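Local coordinates for protein probable 2-dehydro-3-deoxygalactonokinase DgoK1 (Sinorhizobium meliloti, PDB 3T69) that probably phosphorylates 2-dehydro-3-deoxy-D-galactonate with ATP, a step in the breakdown of galactose through the DeLey-Doudoroff pathway, at residues E128-G140 and V288-A301. Residues are numbered along the deposited sequence; the frame is centred on the assembly and turned at random.
Sequences EETQLLGAAAHLG and VDADEAVRAGLSAA
The carboxamide of Gln131 and the imidazole of His138 are the flat groups of this contact, and each meets the start of the 288-301 segment. With Gln131 CG anti to its carbonyl carbon (chi1 -47°) and the chain extended beyond it, the glutamine runs alongside Val294, whose CG1 lies 3.5 Å from Gln131 CG. Its NE2 thereby reaches the carbonyl oxygen Ala290 O at 3.3 Å, a weak and bent hydrogen bond with 133° at the proton. The His138 ring is approached obliquely by Val288 CG2, 4.2 Å from His138 NE2, the two side chains coming from opposite directions.

The two helices cross nearly at right angles (91°), with their axes 6.4 Å apart. Two glycines make this closeness possible: Gly134 CA and Gly297 CA lie 3.5 Å apart, with no side chain to separate the backbones. Carbonyl oxygens that still serve their own helix also face the crossing: Thr130 O accepts a CA-H...O contact from Gly297 CA at 3.1 Å, and Ala293 O a similar one from Gly134 CA at 3.3 Å. Small methyls continue the seam, Ala293 CB lying against Ala135 CB and close to the carbonyl oxygen and CB of Gln131. Toward the C-terminal part of 290-301, Leu133 spreads over Gly297 and brings its CG within 4.1 Å of Ala300 CB, while Thr130 CG2 packs on the Gly297-Leu298 backbone.

Val294 and Leu298 also rest on strand 9-14 of one sheet, whereas Gln131 touches Met148 of the other, which places the crossing between the two sheets, and so probably between the two domains. This close Gly/Ala crossing, with one helix leading from the first sheet into the second and the other, after strand 284-285 of the second, packing back on the first, is consistent with the interdomain hinge helices of the sugar kinase/Hsp70/actin fold.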
loop_
_atom_site.group_PDB
_atom_site.type_symbol
_atom_site.label_atom_id
_atom_site.label_comp_id
_atom_site.label_asym_id
_atom_site.label_seq_id
_atom_site.Cartn_x
_atom_site.Cartn_y
_atom_site.Cartn_z
ATOM N N GLU B 128 2.090 17.764 14.206
ATOM C CA GLU B 128 3.281 17.225 14.832
ATOM C C GLU B 128 4.255 18.345 15.127
ATOM O O GLU B 128 5.194 18.171 15.934
ATOM C CB GLU B 128 3.945 16.191 13.881
ATOM C CG GLU B 128 3.163 14.860 13.610
ATOM C CD GLU B 128 2.148 14.947 12.499
ATOM O OE1 GLU B 128 2.116 15.981 11.796
ATOM O OE2 GLU B 128 1.358 13.989 12.308
ATOM N N GLU B 129 4.100 19.496 14.473
ATOM C CA GLU B 129 5.019 20.590 14.820
ATOM C C GLU B 129 4.634 21.131 16.200
ATOM O O GLU B 129 5.469 21.635 16.899
ATOM C CB GLU B 129 5.096 21.729 13.776
ATOM C CG GLU B 129 3.945 22.702 13.817
ATOM C CD GLU B 129 2.676 21.991 13.467
ATOM O OE1 GLU B 129 2.755 21.159 12.536
ATOM O OE2 GLU B 129 1.630 22.220 14.107
ATOM N N THR B 130 3.375 21.020 16.578
ATOM C CA THR B 130 2.966 21.470 17.877
ATOM C C THR B 130 3.353 20.503 19.022
ATOM O O THR B 130 3.669 20.950 20.132
ATOM C CB THR B 130 1.488 21.800 17.890
ATOM O OG1 THR B 130 1.272 22.864 16.947
ATOM C CG2 THR B 130 1.071 22.253 19.282
ATOM N N GLN B 131 3.383 19.201 18.730
ATOM C CA GLN B 131 3.950 18.255 19.668
ATOM C C GLN B 131 5.443 18.504 19.732
ATOM O O GLN B 131 6.084 18.201 20.715
ATOM C CB GLN B 131 3.623 16.814 19.283
ATOM C CG GLN B 131 2.138 16.588 18.915
ATOM C CD GLN B 131 1.830 15.143 18.501
ATOM O OE1 GLN B 131 2.238 14.673 17.442
ATOM N NE2 GLN B 131 1.097 14.443 19.347
ATOM N N LEU B 132 6.021 19.080 18.712
ATOM C CA LEU B 132 7.453 19.344 18.823
ATOM C C LEU B 132 7.748 20.654 19.527
ATOM O O LEU B 132 8.828 20.840 20.114
ATOM C CB LEU B 132 8.137 19.322 17.464
ATOM C CG LEU B 132 8.310 17.972 16.780
ATOM C CD1 LEU B 132 8.669 18.204 15.317
ATOM C CD2 LEU B 132 9.374 17.142 17.469
ATOM N N LEU B 133 6.803 21.584 19.459
ATOM C CA LEU B 133 6.947 22.838 20.195
ATOM C C LEU B 133 6.930 22.429 21.669
ATOM O O LEU B 133 7.796 22.836 22.449
ATOM C CB LEU B 133 5.801 23.805 19.871
ATOM C CG LEU B 133 5.661 25.068 20.724
ATOM C CD1 LEU B 133 6.867 25.970 20.631
ATOM C CD2 LEU B 133 4.390 25.762 20.308
ATOM N N GLY B 134 5.953 21.585 21.986
ATOM C CA GLY B 134 5.769 21.051 23.298
ATOM C C GLY B 134 7.004 20.417 23.897
ATOM O O GLY B 134 7.365 20.731 25.018
ATOM N N ALA B 135 7.676 19.556 23.150
ATOM C CA ALA B 135 8.623 18.650 23.768
ATOM C C ALA B 135 10.082 19.032 23.611
ATOM O O ALA B 135 10.936 18.446 24.278
ATOM C CB ALA B 135 8.386 17.231 23.299
ATOM N N ALA B 136 10.384 20.011 22.762
ATOM C CA ALA B 136 11.786 20.368 22.503
ATOM C C ALA B 136 12.618 20.541 23.788
ATOM O O ALA B 136 13.708 19.963 23.909
ATOM C CB ALA B 136 11.877 21.612 21.637
ATOM N N ALA B 137 12.136 21.323 24.731
ATOM C CA ALA B 137 12.897 21.553 25.945
ATOM C C ALA B 137 13.124 20.305 26.778
ATOM O O ALA B 137 14.218 20.034 27.227
ATOM C CB ALA B 137 12.197 22.564 26.770
ATOM N N HIS B 138 12.082 19.526 26.956
ATOM C CA HIS B 138 12.201 18.364 27.783
ATOM C C HIS B 138 13.188 17.373 27.229
ATOM O O HIS B 138 13.980 16.831 27.946
ATOM C CB HIS B 138 10.852 17.711 27.916
ATOM C CG HIS B 138 10.919 16.264 28.261
ATOM N ND1 HIS B 138 10.778 15.804 29.547
ATOM C CD2 HIS B 138 11.078 15.170 27.489
ATOM C CE1 HIS B 138 10.864 14.489 29.556
ATOM N NE2 HIS B 138 11.047 14.080 28.318
ATOM N N LEU B 139 13.175 17.166 25.929
ATOM C CA LEU B 139 13.967 16.111 25.353
ATOM C C LEU B 139 15.393 16.388 25.689
ATOM O O LEU B 139 16.129 15.506 26.078
ATOM N N GLY B 140 15.788 17.629 25.575
ATOM C CA GLY B 140 17.133 17.966 26.000
ATOM C C GLY B 140 17.731 19.002 25.085
ATOM O O GLY B 140 17.057 19.965 24.686
ATOM N N VAL B 288 8.122 9.566 24.945
ATOM C CA VAL B 288 7.497 10.833 25.377
ATOM C C VAL B 288 5.991 10.798 25.072
ATOM O O VAL B 288 5.583 10.421 23.981
ATOM C CB VAL B 288 8.134 12.046 24.670
ATOM C CG1 VAL B 288 7.502 13.331 25.127
ATOM C CG2 VAL B 288 9.658 12.114 24.908
ATOM N N ASP B 289 5.144 11.163 26.025
ATOM C CA ASP B 289 3.727 10.927 25.817
ATOM C C ASP B 289 3.266 11.889 24.740
ATOM O O ASP B 289 3.745 13.029 24.678
ATOM C CB ASP B 289 2.907 11.068 27.104
ATOM C CG ASP B 289 1.407 10.805 26.883
ATOM O OD1 ASP B 289 0.607 11.769 27.010
ATOM O OD2 ASP B 289 1.010 9.651 26.581
ATOM N N ALA B 290 2.343 11.425 23.897
ATOM C CA ALA B 290 1.929 12.176 22.712
ATOM C C ALA B 290 1.087 13.367 23.090
ATOM O O ALA B 290 1.389 14.502 22.675
ATOM C CB ALA B 290 1.174 11.293 21.726
ATOM N N ASP B 291 0.035 13.107 23.862
ATOM C CA ASP B 291 -0.841 14.189 24.322
ATOM C C ASP B 291 -0.154 15.147 25.351
ATOM O O ASP B 291 -0.395 16.351 25.372
ATOM C CB ASP B 291 -2.216 13.638 24.743
ATOM C CG ASP B 291 -3.062 13.078 23.515
ATOM O OD1 ASP B 291 -2.613 13.182 22.343
ATOM O OD2 ASP B 291 -4.198 12.562 23.719
ATOM N N GLU B 292 0.757 14.648 26.161
ATOM C CA GLU B 292 1.480 15.595 26.995
ATOM C C GLU B 292 2.255 16.618 26.123
ATOM O O GLU B 292 2.256 17.801 26.405
ATOM C CB GLU B 292 2.389 14.883 28.048
ATOM N N ALA B 293 2.864 16.167 25.033
ATOM C CA ALA B 293 3.551 17.068 24.098
ATOM C C ALA B 293 2.650 18.036 23.313
ATOM O O ALA B 293 3.104 19.162 23.034
ATOM C CB ALA B 293 4.448 16.297 23.157
ATOM N N VAL B 294 1.420 17.627 22.950
ATOM C CA VAL B 294 0.525 18.577 22.286
ATOM C C VAL B 294 0.005 19.619 23.230
ATOM O O VAL B 294 0.047 20.811 22.877
ATOM C CB VAL B 294 -0.765 18.041 21.631
ATOM C CG1 VAL B 294 -0.693 18.154 20.138
ATOM C CG2 VAL B 294 -1.181 16.710 22.143
ATOM N N ARG B 295 -0.543 19.196 24.391
ATOM C CA ARG B 295 -1.057 20.181 25.343
ATOM C C ARG B 295 0.075 21.195 25.635
ATOM O O ARG B 295 -0.145 22.421 25.682
ATOM C CB ARG B 295 -1.684 19.531 26.603
ATOM N N ALA B 296 1.301 20.703 25.675
ATOM C CA ALA B 296 2.394 21.581 25.988
ATOM C C ALA B 296 2.701 22.531 24.850
ATOM O O ALA B 296 3.129 23.668 25.081
ATOM C CB ALA B 296 3.610 20.797 26.355
ATOM N N GLY B 297 2.529 22.056 23.617
ATOM C CA GLY B 297 2.847 22.836 22.453
ATOM C C GLY B 297 1.753 23.870 22.302
ATOM O O GLY B 297 2.046 25.038 22.070
ATOM N N LEU B 298 0.496 23.471 22.457
ATOM C CA LEU B 298 -0.548 24.460 22.460
ATOM C C LEU B 298 -0.402 25.448 23.643
ATOM O O LEU B 298 -0.800 26.608 23.538
ATOM C CB LEU B 298 -1.946 23.835 22.457
ATOM C CG LEU B 298 -2.349 22.829 21.375
ATOM C CD1 LEU B 298 -3.247 21.788 21.975
ATOM C CD2 LEU B 298 -3.060 23.473 20.231
ATOM N N SER B 299 0.151 25.010 24.773
ATOM C CA SER B 299 0.335 25.940 25.903
ATOM C C SER B 299 1.400 27.017 25.595
ATOM O O SER B 299 1.176 28.212 25.803
ATOM C CB SER B 299 0.583 25.184 27.239
ATOM O OG SER B 299 1.301 25.977 28.187
ATOM N N ALA B 300 2.533 26.607 25.051
ATOM C CA ALA B 300 3.574 27.584 24.760
ATOM C C ALA B 300 3.112 28.651 23.741
ATOM O O ALA B 300 3.588 29.796 23.782
ATOM C CB ALA B 300 4.828 26.898 24.309
ATOM N N ALA B 301 2.175 28.277 22.859
ATOM C CA ALA B 301 1.616 29.201 21.885
ATOM C C ALA B 301 0.628 30.145 22.533
ATOM O O ALA B 301 0.746 31.351 22.358
ATOM C CB ALA B 301 0.971 28.453 20.635
#